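Local coordinates for protein pantothenate kinase (Coxiella burnetii, PDB 3TQC) that catalyses the ATP-dependent phosphorylation of (R)-pantothenate to (R)-4'-phosphopantothenate, the first step of coenzyme A biosynthesis, at residues 97-101 / 201-207. Residues are numbered along the deposited sequence; the frame is centred on the assembly and turned at random.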
loop_
_atom_site.group_PDB
_atom_site.type_symbol
_atom_site.label_atom_id
_atom_site.label_comp_id
_atom_site.label_asym_id
_atom_site.label_seq_id
_atom_site.Cartn_x
_atom_site.Cartn_y
_atom_site.Cartn_z
ATOM N N ILE B 97 3.789 5.876 11.293
ATOM C CA ILE B 97 3.322 5.520 12.619
ATOM C C ILE B 97 1.923 6.066 12.810
ATOM O O ILE B 97 1.704 7.281 12.758
ATOM C CB ILE B 97 4.224 6.046 13.710
ATOM C CG1 ILE B 97 5.652 5.544 13.537
ATOM C CG2 ILE B 97 3.718 5.579 15.089
ATOM C CD1 ILE B 97 6.522 5.972 14.685
ATOM N N ALA B 98 0.973 5.159 13.001
ATOM C CA ALA B 98 -0.437 5.503 13.120
ATOM C C ALA B 98 -0.958 4.999 14.469
ATOM O O ALA B 98 -0.279 4.249 15.166
ATOM C CB ALA B 98 -1.210 4.875 11.982
ATOM N N GLY B 99 -2.161 5.411 14.826
ATOM C CA GLY B 99 -2.758 5.054 16.089
ATOM C C GLY B 99 -3.633 6.193 16.581
ATOM O O GLY B 99 -3.593 7.292 16.031
ATOM N N SER B 100 -4.434 5.902 17.612
ATOM C CA SER B 100 -5.355 6.859 18.203
ATOM C C SER B 100 -4.641 8.085 18.708
ATOM O O SER B 100 -3.444 8.046 18.986
ATOM C CB SER B 100 -6.064 6.221 19.394
ATOM O OG SER B 100 -6.743 7.181 20.186
ATOM N N VAL B 101 -5.396 9.162 18.871
ATOM C CA VAL B 101 -4.946 10.273 19.676
ATOM C C VAL B 101 -4.574 9.717 21.062
ATOM O O VAL B 101 -5.310 8.912 21.623
ATOM C CB VAL B 101 -6.066 11.351 19.841
ATOM C CG1 VAL B 101 -5.599 12.508 20.765
ATOM C CG2 VAL B 101 -6.550 11.881 18.471
ATOM N N ILE B 201 10.217 9.378 9.530
ATOM C CA ILE B 201 9.191 8.729 10.314
ATOM C C ILE B 201 7.979 9.621 10.176
ATOM O O ILE B 201 8.013 10.775 10.572
ATOM C CB ILE B 201 9.596 8.559 11.790
ATOM C CG1 ILE B 201 10.740 7.547 11.916
ATOM C CG2 ILE B 201 8.398 8.106 12.639
ATOM C CD1 ILE B 201 11.431 7.568 13.262
ATOM N N LEU B 202 6.914 9.088 9.595
ATOM C CA LEU B 202 5.695 9.857 9.359
ATOM C C LEU B 202 4.645 9.446 10.378
ATOM O O LEU B 202 4.124 8.339 10.317
ATOM C CB LEU B 202 5.197 9.608 7.933
ATOM C CG LEU B 202 3.931 10.357 7.512
ATOM C CD1 LEU B 202 4.144 11.866 7.584
ATOM C CD2 LEU B 202 3.498 9.918 6.117
ATOM N N GLU B 203 4.355 10.314 11.337
ATOM C CA GLU B 203 3.347 9.995 12.346
ATOM C C GLU B 203 2.106 10.841 12.155
ATOM O O GLU B 203 2.185 12.017 11.805
ATOM C CB GLU B 203 3.877 10.174 13.772
ATOM C CG GLU B 203 4.542 11.495 14.006
ATOM C CD GLU B 203 4.232 12.111 15.357
ATOM O OE1 GLU B 203 3.038 12.298 15.676
ATOM O OE2 GLU B 203 5.196 12.467 16.069
ATOM N N GLY B 204 0.956 10.216 12.373
ATOM C CA GLY B 204 -0.307 10.927 12.467
ATOM C C GLY B 204 -1.487 9.978 12.475
ATOM O O GLY B 204 -1.381 8.828 12.061
ATOM N N LEU B 205 -2.623 10.501 12.909
ATOM C CA LEU B 205 -3.889 9.759 12.946
ATOM C C LEU B 205 -4.244 9.067 11.618
ATOM O O LEU B 205 -4.773 7.957 11.611
ATOM C CB LEU B 205 -5.048 10.726 13.287
ATOM C CG LEU B 205 -4.917 11.623 14.522
ATOM C CD1 LEU B 205 -6.167 12.468 14.734
ATOM C CD2 LEU B 205 -4.638 10.776 15.764
ATOM N N ASN B 206 -3.950 9.738 10.510
ATOM C CA ASN B 206 -4.652 9.495 9.247
ATOM C C ASN B 206 -3.841 8.811 8.168
ATOM O O ASN B 206 -4.265 8.784 7.020
ATOM C CB ASN B 206 -5.149 10.826 8.687
ATOM C CG ASN B 206 -4.015 11.846 8.489
ATOM O OD1 ASN B 206 -2.986 11.770 9.150
ATOM N ND2 ASN B 206 -4.224 12.813 7.601
ATOM N N ILE B 207 -2.673 8.281 8.512
ATOM C CA ILE B 207 -1.722 7.880 7.473
ATOM C C ILE B 207 -2.100 6.600 6.748
ATOM O O ILE B 207 -1.536 6.309 5.694
ATOM C CB ILE B 207 -0.302 7.728 8.004
ATOM C CG1 ILE B 207 -0.255 6.715 9.147
ATOM C CG2 ILE B 207 0.226 9.076 8.407
ATOM C CD1 ILE B 207 1.128 6.117 9.360
#
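Ile-97 pairs with Glu-203 in a parallel bridge between strands 93-99 and 199-203, neighbours in the central sheet. Two backbone hydrogen bonds hold it. Ile-97 N donates to Leu-202 O at 2.7 Å. Gly-204 N donates to Ile-97 O at 3.1 Å. Glu-203 CA adds a C-H...O contact to the same oxygen at 3.2 Å.

Apolar packing occupies both faces of the pair. On the face of Ile-97 and Glu-203, Ile-97 CD1 rests on Ile-201 CG2 at 3.5 Å, with helix 105-116 over both. On the face of Ala-98, the methyl of that residue meets Ile-207 CG1 at 3.5 Å. Ile-207 CG1 lies between its own N and carbonyl carbon (chi1 57°), and CD1 runs on beneath the backbone of Ile-97, 3.3 Å from its N.

This is the core of a P-loop kinase. Strand 93-99 leads into the phosphate-binding loop, and Ser-100 and Val-101 touch the bound ADP. At the backbone angles of Gly-99 a CB would press into the carbonyl O of Ala-98, so the position suits glycine. The type I turn from Gly-204 to Ile-207 runs alongside the start of this loop. There Val-101 CG2 and Leu-205 CD2 pack tightly at 3.5 Å. Leu-205 CD2 also approaches Gly-99 O at 3.6 Å.

The carboxylate of Glu-203 turns away from strand 93-99 and bonds Ser-109 of helix 105-116, and Thr-129 weakly. Ser-100 OG donates to Val-101 O, while Ser-100 O accepts from Lys-105 NZ.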